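Local coordinates for protein thiol peroxidase (Mycobacterium tuberculosis, PDB 1Y25) that probably reduces hydrogen peroxide and organic hydroperoxides to water and alcohols at the expense of thioredoxin, helping to protect the cell against oxidative stress, at residues R65-R70 and Q152-E157; A26-G31 and F107-G112; N9-V14 and V117-G122. The protein carries 1 engineered substitution. All blocks are in the same frame, centred on the assembly; numbering follows the deposited sequence.

Interaction 1. Residues R65-R70 and Q152-E157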
loop_
_atom_site.group_PDB
_atom_site.type_symbol
_atom_site.label_atom_id
_atom_site.label_comp_id
_atom_site.label_asym_id
_atom_site.label_seq_id
_atom_site.Cartn_x
_atom_site.Cartn_y
_atom_site.Cartn_z
ATOM N N ARG A 65 -21.029 -15.561 8.184
ATOM C CA ARG A 65 -21.502 -16.180 9.404
ATOM C C ARG A 65 -20.335 -16.400 10.401
ATOM O O ARG A 65 -20.501 -16.217 11.610
ATOM C CB ARG A 65 -22.187 -17.499 9.108
ATOM C CG ARG A 65 -23.330 -17.366 8.150
ATOM C CD ARG A 65 -24.017 -18.658 8.046
ATOM N NE ARG A 65 -24.949 -18.610 6.960
ATOM C CZ ARG A 65 -24.839 -19.235 5.788
ATOM N NH1 ARG A 65 -23.837 -20.060 5.510
ATOM N NH2 ARG A 65 -25.816 -19.060 4.913
ATOM N N THR A 66 -19.183 -16.834 9.914
ATOM C CA THR A 66 -18.055 -17.159 10.805
ATOM C C THR A 66 -17.449 -15.887 11.407
ATOM O O THR A 66 -17.119 -15.853 12.589
ATOM C CB THR A 66 -16.988 -17.951 10.037
ATOM O OG1 THR A 66 -17.567 -19.170 9.513
ATOM C CG2 THR A 66 -15.768 -18.253 10.912
ATOM N N PHE A 67 -17.233 -14.854 10.595
ATOM C CA PHE A 67 -16.794 -13.544 11.156
ATOM C C PHE A 67 -17.800 -12.900 12.128
ATOM O O PHE A 67 -17.417 -12.358 13.150
ATOM C CB PHE A 67 -16.398 -12.592 10.054
ATOM C CG PHE A 67 -14.996 -12.850 9.489
ATOM C CD1 PHE A 67 -13.852 -12.769 10.304
ATOM C CD2 PHE A 67 -14.822 -13.111 8.142
ATOM C CE1 PHE A 67 -12.555 -12.980 9.766
ATOM C CE2 PHE A 67 -13.548 -13.313 7.583
ATOM C CZ PHE A 67 -12.436 -13.246 8.384
ATOM N N ASP A 68 -19.081 -13.044 11.862
ATOM C CA ASP A 68 -20.092 -12.522 12.742
ATOM C C ASP A 68 -19.993 -13.113 14.116
ATOM O O ASP A 68 -20.041 -12.387 15.113
ATOM C CB ASP A 68 -21.488 -12.802 12.201
ATOM C CG ASP A 68 -22.554 -12.021 12.944
ATOM O OD1 ASP A 68 -22.502 -10.784 12.788
ATOM O OD2 ASP A 68 -23.416 -12.620 13.648
ATOM N N GLU A 69 -19.911 -14.431 14.149
ATOM C CA GLU A 69 -19.812 -15.200 15.352
ATOM C C GLU A 69 -18.566 -14.764 16.178
ATOM O O GLU A 69 -18.660 -14.477 17.348
ATOM C CB GLU A 69 -19.843 -16.668 14.916
ATOM C CG GLU A 69 -19.658 -17.711 16.003
ATOM C CD GLU A 69 -18.175 -18.226 16.099
ATOM O OE1 GLU A 69 -17.437 -18.239 15.026
ATOM O OE2 GLU A 69 -17.769 -18.613 17.239
ATOM N N ARG A 70 -17.423 -14.601 15.533
ATOM C CA ARG A 70 -16.201 -14.186 16.169
ATOM C C ARG A 70 -16.142 -12.711 16.579
ATOM O O ARG A 70 -15.675 -12.404 17.665
ATOM C CB ARG A 70 -15.019 -14.508 15.257
ATOM C CG ARG A 70 -14.953 -15.968 14.857
ATOM C CD ARG A 70 -14.533 -16.880 16.029
ATOM N NE ARG A 70 -13.085 -17.026 15.971
ATOM C CZ ARG A 70 -12.226 -16.564 16.862
ATOM N NH1 ARG A 70 -12.658 -15.959 17.977
ATOM N NH2 ARG A 70 -10.914 -16.722 16.639
ATOM N N GLN A 152 -12.302 -21.785 -1.656
ATOM C CA GLN A 152 -11.707 -21.984 -0.340
ATOM C C GLN A 152 -12.103 -20.793 0.573
ATOM O O GLN A 152 -12.332 -19.655 0.140
ATOM C CB GLN A 152 -10.183 -21.978 -0.535
ATOM C CG GLN A 152 -9.241 -22.277 0.669
ATOM C CD GLN A 152 -7.741 -22.097 0.315
ATOM O OE1 GLN A 152 -6.949 -21.332 1.014
ATOM N NE2 GLN A 152 -7.338 -22.781 -0.764
ATOM N N GLU A 153 -12.198 -21.070 1.858
ATOM C CA GLU A 153 -12.529 -20.087 2.844
ATOM C C GLU A 153 -11.292 -19.329 3.239
ATOM O O GLU A 153 -10.154 -19.817 3.138
ATOM C CB GLU A 153 -13.181 -20.740 4.067
ATOM C CG GLU A 153 -14.599 -21.273 3.916
ATOM C CD GLU A 153 -15.067 -21.849 5.266
ATOM O OE1 GLU A 153 -14.908 -21.231 6.292
ATOM O OE2 GLU A 153 -15.639 -22.915 5.320
ATOM N N PRO A 154 -11.492 -18.107 3.735
ATOM C CA PRO A 154 -10.346 -17.389 4.195
ATOM C C PRO A 154 -9.804 -17.910 5.541
ATOM O O PRO A 154 -10.437 -18.694 6.284
ATOM C CB PRO A 154 -10.836 -15.951 4.317
ATOM C CG PRO A 154 -12.303 -16.066 4.477
ATOM C CD PRO A 154 -12.748 -17.379 3.931
ATOM N N ASN A 155 -8.582 -17.500 5.808
ATOM C CA ASN A 155 -7.951 -17.818 7.056
ATOM C C ASN A 155 -8.475 -16.855 8.135
ATOM O O ASN A 155 -7.933 -15.730 8.329
ATOM C CB ASN A 155 -6.398 -17.733 6.891
ATOM C CG ASN A 155 -5.647 -18.294 8.066
ATOM O OD1 ASN A 155 -6.108 -18.290 9.220
ATOM N ND2 ASN A 155 -4.479 -18.758 7.792
ATOM N N TYR A 156 -9.520 -17.268 8.829
ATOM C CA TYR A 156 -10.097 -16.430 9.904
ATOM C C TYR A 156 -9.061 -16.129 11.020
ATOM O O TYR A 156 -8.895 -14.989 11.448
ATOM C CB TYR A 156 -11.359 -17.082 10.531
ATOM C CG TYR A 156 -12.380 -17.524 9.495
ATOM C CD1 TYR A 156 -12.490 -18.852 9.161
ATOM C CD2 TYR A 156 -13.241 -16.579 8.821
ATOM C CE1 TYR A 156 -13.411 -19.271 8.114
ATOM C CE2 TYR A 156 -14.189 -17.025 7.896
ATOM C CZ TYR A 156 -14.210 -18.360 7.507
ATOM O OH TYR A 156 -15.090 -18.832 6.579
ATOM N N GLU A 157 -8.398 -17.159 11.492
ATOM C CA GLU A 157 -7.576 -17.009 12.680
ATOM C C GLU A 157 -6.490 -15.975 12.507
ATOM O O GLU A 157 -6.276 -15.159 13.423
ATOM C CB GLU A 157 -6.936 -18.332 13.117
ATOM C CG GLU A 157 -7.936 -19.452 13.497
ATOM C CD GLU A 157 -8.813 -19.162 14.745
ATOM O OE1 GLU A 157 -8.651 -18.122 15.452
ATOM O OE2 GLU A 157 -9.668 -20.028 15.027
HETATM O O HOH W 1 -16.128 -21.649 8.850
HETATM O O HOH W 2 -11.808 -18.585 14.491
#
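Phe67, on helix 58-74, and Tyr156, in the first turn of helix 156-163, bring the two backbones nearest each other, with 7.4 Å between their CA atoms. Their rings form a T-shaped pair, centroids 4.9 Å apart and planes at 71°. The edge of Tyr156 is the part presented: its CD2 stands above the Phe67 face, displaced toward the rim and 3.5 Å from Phe67 CZ. One helical residue earlier, Thr66 turns its methyl to the same phenol. With CG2 anti to the backbone N, the methyl carbon sits 3.5 Å from the Tyr156 centroid, only 3° off the ring normal, a nearly ideal CH-pi contact. Pro154 O lies over the opposite face, offset toward the rim rather than centred. In this thioredoxin fold, helix 58-74 carries the position predicted to be the peroxidatic cysteine, replaced here by the engineered Ser60, and Phe67 packs between strand 47-51 and the C-terminal helix, touching Leu48, Asn50 and Leu160. The start of that second helix is defined by Asn155, the N-cap, whose OD1 accepts from Ala158 N. Chemistry changes toward solvent. Thr66 OG1, bonded to Thr62 O within its own helix, also accepts a hydrogen bond from a water that donates to Glu153 OE1 as well. At the other end of the contact Arg70 NH2 meets Glu157 OE1 at 2.9 Å in a salt bridge. That oxygen lies at the guanidinium edge, but the N-H points poorly at it (127°), making the hydrogen bond weak; a second water accepts from Arg70 NE and donates only weakly to Glu157 OE2.

Interaction 2. Residues A26-G31 and F107-G112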
loop_
_atom_site.group_PDB
_atom_site.type_symbol
_atom_site.label_atom_id
_atom_site.label_comp_id
_atom_site.label_asym_id
_atom_site.label_seq_id
_atom_site.Cartn_x
_atom_site.Cartn_y
_atom_site.Cartn_z
ATOM N N ALA A 26 -7.942 4.452 0.362
ATOM C CA ALA A 26 -9.225 5.032 0.762
ATOM C C ALA A 26 -10.372 4.460 -0.002
ATOM O O ALA A 26 -10.207 4.057 -1.149
ATOM C CB ALA A 26 -9.189 6.553 0.607
ATOM N N PHE A 27 -11.546 4.446 0.624
ATOM C CA PHE A 27 -12.762 4.060 -0.065
ATOM C C PHE A 27 -13.988 4.724 0.415
ATOM O O PHE A 27 -14.066 5.190 1.519
ATOM C CB PHE A 27 -12.947 2.529 0.012
ATOM C CG PHE A 27 -12.971 1.979 1.430
ATOM C CD1 PHE A 27 -14.121 2.048 2.209
ATOM C CD2 PHE A 27 -11.870 1.413 1.977
ATOM C CE1 PHE A 27 -14.149 1.524 3.536
ATOM C CE2 PHE A 27 -11.886 0.917 3.308
ATOM C CZ PHE A 27 -13.004 0.914 4.036
ATOM N N THR A 28 -14.975 4.773 -0.485
ATOM C CA THR A 28 -16.342 4.988 -0.157
ATOM C C THR A 28 -17.067 3.738 -0.686
ATOM O O THR A 28 -16.691 3.147 -1.696
ATOM C CB THR A 28 -16.899 6.322 -0.791
ATOM O OG1 THR A 28 -16.635 6.298 -2.172
ATOM C CG2 THR A 28 -16.226 7.566 -0.183
ATOM N N LEU A 29 -18.033 3.273 0.092
ATOM C CA LEU A 29 -18.832 2.134 -0.237
ATOM C C LEU A 29 -20.281 2.470 0.082
ATOM O O LEU A 29 -20.545 3.509 0.706
ATOM C CB LEU A 29 -18.344 0.959 0.574
ATOM C CG LEU A 29 -17.003 0.410 0.141
ATOM C CD1 LEU A 29 -16.602 -0.668 1.137
ATOM C CD2 LEU A 29 -16.977 -0.221 -1.285
ATOM N N THR A 30 -21.211 1.592 -0.284
ATOM C CA THR A 30 -22.641 1.827 0.013
ATOM C C THR A 30 -23.155 0.843 1.083
ATOM O O THR A 30 -22.977 -0.386 0.948
ATOM C CB THR A 30 -23.515 1.772 -1.299
ATOM O OG1 THR A 30 -22.976 2.686 -2.280
ATOM C CG2 THR A 30 -25.008 2.092 -1.042
ATOM N N GLY A 31 -23.740 1.404 2.152
ATOM C CA GLY A 31 -24.304 0.653 3.267
ATOM C C GLY A 31 -25.725 0.254 2.944
ATOM O O GLY A 31 -26.264 0.647 1.888
ATOM N N PHE A 107 -20.879 -1.633 -5.508
ATOM C CA PHE A 107 -21.564 -1.700 -6.806
ATOM C C PHE A 107 -21.431 -0.354 -7.594
ATOM O O PHE A 107 -21.526 -0.365 -8.791
ATOM C CB PHE A 107 -23.050 -2.124 -6.649
ATOM C CG PHE A 107 -23.998 -0.999 -6.401
ATOM C CD1 PHE A 107 -24.810 -0.521 -7.413
ATOM C CD2 PHE A 107 -24.059 -0.350 -5.139
ATOM C CE1 PHE A 107 -25.657 0.526 -7.196
ATOM C CE2 PHE A 107 -24.928 0.666 -4.926
ATOM C CZ PHE A 107 -25.730 1.110 -5.948
ATOM N N ARG A 108 -21.206 0.789 -6.903
ATOM C CA ARG A 108 -21.018 2.102 -7.568
ATOM C C ARG A 108 -19.790 2.812 -7.033
ATOM O O ARG A 108 -19.718 4.035 -7.030
ATOM C CB ARG A 108 -22.285 2.984 -7.416
ATOM C CG ARG A 108 -22.704 3.254 -5.995
ATOM C CD ARG A 108 -23.842 4.273 -5.976
ATOM N NE ARG A 108 -24.332 4.564 -4.621
ATOM C CZ ARG A 108 -25.599 4.727 -4.243
ATOM N NH1 ARG A 108 -26.602 4.527 -5.071
ATOM N NH2 ARG A 108 -25.866 4.969 -2.982
ATOM N N ASP A 109 -18.806 2.043 -6.556
ATOM C CA ASP A 109 -17.563 2.623 -6.133
ATOM C C ASP A 109 -16.353 1.866 -6.735
ATOM O O ASP A 109 -16.504 0.774 -7.269
ATOM C CB ASP A 109 -17.540 2.622 -4.609
ATOM C CG ASP A 109 -18.466 3.680 -4.014
ATOM O OD1 ASP A 109 -18.073 4.861 -4.188
ATOM O OD2 ASP A 109 -19.585 3.347 -3.421
ATOM N N SER A 110 -15.166 2.451 -6.624
ATOM C CA SER A 110 -13.847 1.884 -7.194
ATOM C C SER A 110 -13.002 0.941 -6.335
ATOM O O SER A 110 -11.922 0.482 -6.736
ATOM C CB SER A 110 -12.912 3.000 -7.636
ATOM O OG SER A 110 -12.664 3.954 -6.628
ATOM N N PHE A 111 -13.562 0.534 -5.216
ATOM C CA PHE A 111 -12.910 -0.359 -4.261
ATOM C C PHE A 111 -12.114 -1.451 -4.884
ATOM O O PHE A 111 -10.966 -1.658 -4.491
ATOM C CB PHE A 111 -13.967 -1.048 -3.342
ATOM C CG PHE A 111 -13.346 -1.852 -2.219
ATOM C CD1 PHE A 111 -13.015 -1.241 -1.013
ATOM C CD2 PHE A 111 -13.092 -3.199 -2.378
ATOM C CE1 PHE A 111 -12.483 -1.987 0.023
ATOM C CE2 PHE A 111 -12.524 -3.921 -1.365
ATOM C CZ PHE A 111 -12.196 -3.274 -0.166
ATOM N N GLY A 112 -12.764 -2.208 -5.791
ATOM C CA GLY A 112 -12.162 -3.408 -6.364
ATOM C C GLY A 112 -10.941 -3.192 -7.219
ATOM O O GLY A 112 -10.035 -4.004 -7.285
HETATM O O HOH W 3 -20.991 1.439 -3.958
HETATM O O HOH W 4 -23.479 5.396 -1.073
#
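A chi1 of 53° sets Thr28 OG1 between its own backbone N and carbonyl carbon, and a chi1 of -74° swings the Asp109 carboxylate beside its N; the two torsions bring hydroxyl and carboxylate within bonding distance. Thr28 OG1 donates to Asp109 OD1 over 2.9 Å, arriving from above the carboxylate plane, 58° out of it. Farther along strand 28-30, Thr30 OG1 accepts a weak bond from Arg108 NE at 3.3 Å. The same hydroxyl donates to one water, shared with Arg108 N and Asp109 OD2, and accepts from another, which in turn accepts from Arg108 NH2. Beside these polar groups the contact is greasy. Phe111 directs its edge at the face of Phe27 in an offset T-shaped pair with centroids 5.7 Å apart, while Leu29 CD2 packs 3.7 Å from Phe111 CB. These apolar groups reach Leu49 and Val81 of the central sheet, so the hairpin of strands 28-30 and 36-38 is packed onto the thioredoxin core at the start of helix 111-114. Thr28 O also crowds the carboxylate, 3.0 Å from Asp109 CG; this oxygen cluster would probably favour protonation of Asp109, a tendency that the Thr28 hydroxyl and nearby Arg108 should oppose.

Interaction 3. Residues N9-V14 and V117-G122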
loop_
_atom_site.group_PDB
_atom_site.type_symbol
_atom_site.label_atom_id
_atom_site.label_comp_id
_atom_site.label_asym_id
_atom_site.label_seq_id
_atom_site.Cartn_x
_atom_site.Cartn_y
_atom_site.Cartn_z
ATOM N N ASN A 9 -9.173 -23.542 -12.039
ATOM C CA ASN A 9 -8.932 -22.884 -13.312
ATOM C C ASN A 9 -8.355 -21.509 -13.064
ATOM O O ASN A 9 -8.915 -20.747 -12.291
ATOM C CB ASN A 9 -10.218 -22.850 -14.168
ATOM C CG ASN A 9 -10.626 -24.258 -14.693
ATOM O OD1 ASN A 9 -11.820 -24.552 -14.885
ATOM N ND2 ASN A 9 -9.642 -25.108 -14.924
ATOM N N ALA A 10 -7.248 -21.203 -13.737
ATOM C CA ALA A 10 -6.493 -19.932 -13.554
ATOM C C ALA A 10 -7.321 -18.734 -13.884
ATOM O O ALA A 10 -7.883 -18.681 -14.971
ATOM C CB ALA A 10 -5.246 -19.900 -14.427
ATOM N N ILE A 11 -7.393 -17.768 -12.968
ATOM C CA ILE A 11 -8.072 -16.515 -13.270
ATOM C C ILE A 11 -7.264 -15.332 -12.757
ATOM O O ILE A 11 -6.406 -15.467 -11.877
ATOM C CB ILE A 11 -9.550 -16.459 -12.811
ATOM C CG1 ILE A 11 -9.754 -16.838 -11.391
ATOM C CG2 ILE A 11 -10.412 -17.376 -13.648
ATOM C CD1 ILE A 11 -11.037 -16.262 -10.853
ATOM N N ASN A 12 -7.499 -14.188 -13.366
ATOM C CA ASN A 12 -6.756 -12.986 -13.039
ATOM C C ASN A 12 -7.580 -11.920 -12.389
ATOM O O ASN A 12 -8.727 -11.736 -12.752
ATOM C CB ASN A 12 -6.193 -12.356 -14.279
ATOM C CG ASN A 12 -5.247 -13.217 -14.949
ATOM O OD1 ASN A 12 -4.134 -13.438 -14.425
ATOM N ND2 ASN A 12 -5.660 -13.793 -16.105
ATOM N N THR A 13 -6.946 -11.172 -11.492
ATOM C CA THR A 13 -7.511 -9.962 -10.928
ATOM C C THR A 13 -6.913 -8.744 -11.618
ATOM O O THR A 13 -5.978 -8.849 -12.430
ATOM C CB THR A 13 -7.333 -9.859 -9.382
ATOM O OG1 THR A 13 -5.951 -9.692 -9.060
ATOM C CG2 THR A 13 -7.856 -11.134 -8.730
ATOM N N VAL A 14 -7.517 -7.597 -11.362
ATOM C CA VAL A 14 -7.156 -6.402 -12.126
ATOM C C VAL A 14 -5.845 -5.827 -11.653
ATOM O O VAL A 14 -5.192 -5.055 -12.366
ATOM C CB VAL A 14 -8.250 -5.318 -12.162
ATOM C CG1 VAL A 14 -9.398 -5.810 -13.012
ATOM C CG2 VAL A 14 -8.645 -4.833 -10.684
ATOM N N VAL A 117 -8.581 -6.309 -6.529
ATOM C CA VAL A 117 -9.257 -7.599 -6.288
ATOM C C VAL A 117 -10.397 -7.919 -7.262
ATOM O O VAL A 117 -10.910 -9.023 -7.229
ATOM C CB VAL A 117 -9.831 -7.733 -4.837
ATOM C CG1 VAL A 117 -8.692 -7.935 -3.889
ATOM C CG2 VAL A 117 -10.587 -6.459 -4.442
ATOM N N THR A 118 -10.779 -6.949 -8.076
ATOM C CA THR A 118 -11.792 -7.158 -9.097
ATOM C C THR A 118 -11.296 -8.260 -10.049
ATOM O O THR A 118 -10.163 -8.215 -10.503
ATOM C CB THR A 118 -12.213 -5.887 -9.854
ATOM O OG1 THR A 118 -12.797 -4.941 -8.971
ATOM C CG2 THR A 118 -13.299 -6.216 -10.897
ATOM N N ILE A 119 -12.150 -9.249 -10.357
ATOM C CA ILE A 119 -11.715 -10.316 -11.272
ATOM C C ILE A 119 -11.783 -9.741 -12.695
ATOM O O ILE A 119 -12.782 -9.083 -13.058
ATOM C CB ILE A 119 -12.574 -11.589 -11.087
ATOM C CG1 ILE A 119 -12.444 -12.108 -9.657
ATOM C CG2 ILE A 119 -12.325 -12.632 -12.176
ATOM C CD1 ILE A 119 -13.517 -13.175 -9.245
ATOM N N ALA A 120 -10.731 -9.999 -13.489
ATOM C CA ALA A 120 -10.550 -9.479 -14.865
ATOM C C ALA A 120 -11.283 -10.324 -15.886
ATOM O O ALA A 120 -11.684 -9.824 -16.910
ATOM C CB ALA A 120 -9.015 -9.447 -15.250
ATOM N N ASP A 121 -11.407 -11.615 -15.623
ATOM C CA ASP A 121 -11.771 -12.551 -16.665
ATOM C C ASP A 121 -12.641 -13.705 -16.145
ATOM O O ASP A 121 -12.890 -13.922 -14.912
ATOM C CB ASP A 121 -10.475 -13.057 -17.433
ATOM C CG ASP A 121 -9.388 -13.658 -16.484
ATOM O OD1 ASP A 121 -8.212 -13.536 -16.853
ATOM O OD2 ASP A 121 -9.700 -14.206 -15.382
ATOM N N GLY A 122 -13.132 -14.416 -17.133
ATOM C CA GLY A 122 -13.979 -15.557 -16.917
ATOM C C GLY A 122 -15.396 -15.212 -16.498
ATOM O O GLY A 122 -15.824 -14.076 -16.593
#
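Asn12 reaches Asp121 with every part of its side chain except the carbonyl oxygen. Its CB lies 3.5 Å from Asp121 OD1 and, on the neighbouring residue, 4.2 Å from Ala120 CB. From there chi1, -63°, carries CG back beside the backbone N, which sends the amide obliquely across the carboxylate. At the tip ND2 donates to Asp121 OD1 over 2.7 Å, a nearly straight bond (165°) that stays in the amide plane and uses the syn lone pair. The other tip atom, OD1, accepts from His1 NE2, outside the two segments. Asp121 answers with its second oxygen: OD2 receives the backbone N-H of Asn12 at 3.0 Å, also on the syn side, so a single carboxylate grips one residue by both main chain and side chain. Amide and carboxylate planes are nevertheless turned 62° apart. The strand that carries Asn12 pairs with strand 3-6 as the N-terminal beta-hairpin that Tpx peroxiredoxins add to the thioredoxin fold, and the contact joins the exit of this hairpin to the loop following helix 111-114. Thr13 and Ile119 form an isolated beta bridge, a non-hydrogen-bonded antiparallel pair with the bonds on its flanks. Ala120 N donates to Asn12 O at 2.8 Å, and Val14 N donates to Thr118 O at the same length; the second is the more bent at its hydrogen. Thr118 O serves a CA-H...O contact from Thr13 CA too. On the buried side Ile11 CD1 meets Ile119 CG2 at 4.1 Å, while Ile11 itself leans on Ile4 and Leu6 of the partner strand. Val14 CG2 packs against Thr118 CB, whose hydroxyl is engaged by Glu113.

All three contacts are partly buried, yet each divides its chemistry differently. Interactions 1 and 2 both lean on strand 47-51 and set an edge-to-face ring pair next to a water-bridged polar patch, but they lie on opposite sides of the chain's centre, about 22 Å apart between centres. Interaction 1 joins two helices and ends in a salt bridge; interaction 2 fastens a small hairpin. Interaction 3, its centre about 16 Å from the centre of the chain, lacks aromatic pairing and relies on backbone and carboxylate hydrogen bonds. It encloses interaction 2 along the chain and touches it directly, Gly112 O probably accepting from Val117 N and Thr118 N, whereas interaction 1 touches neither.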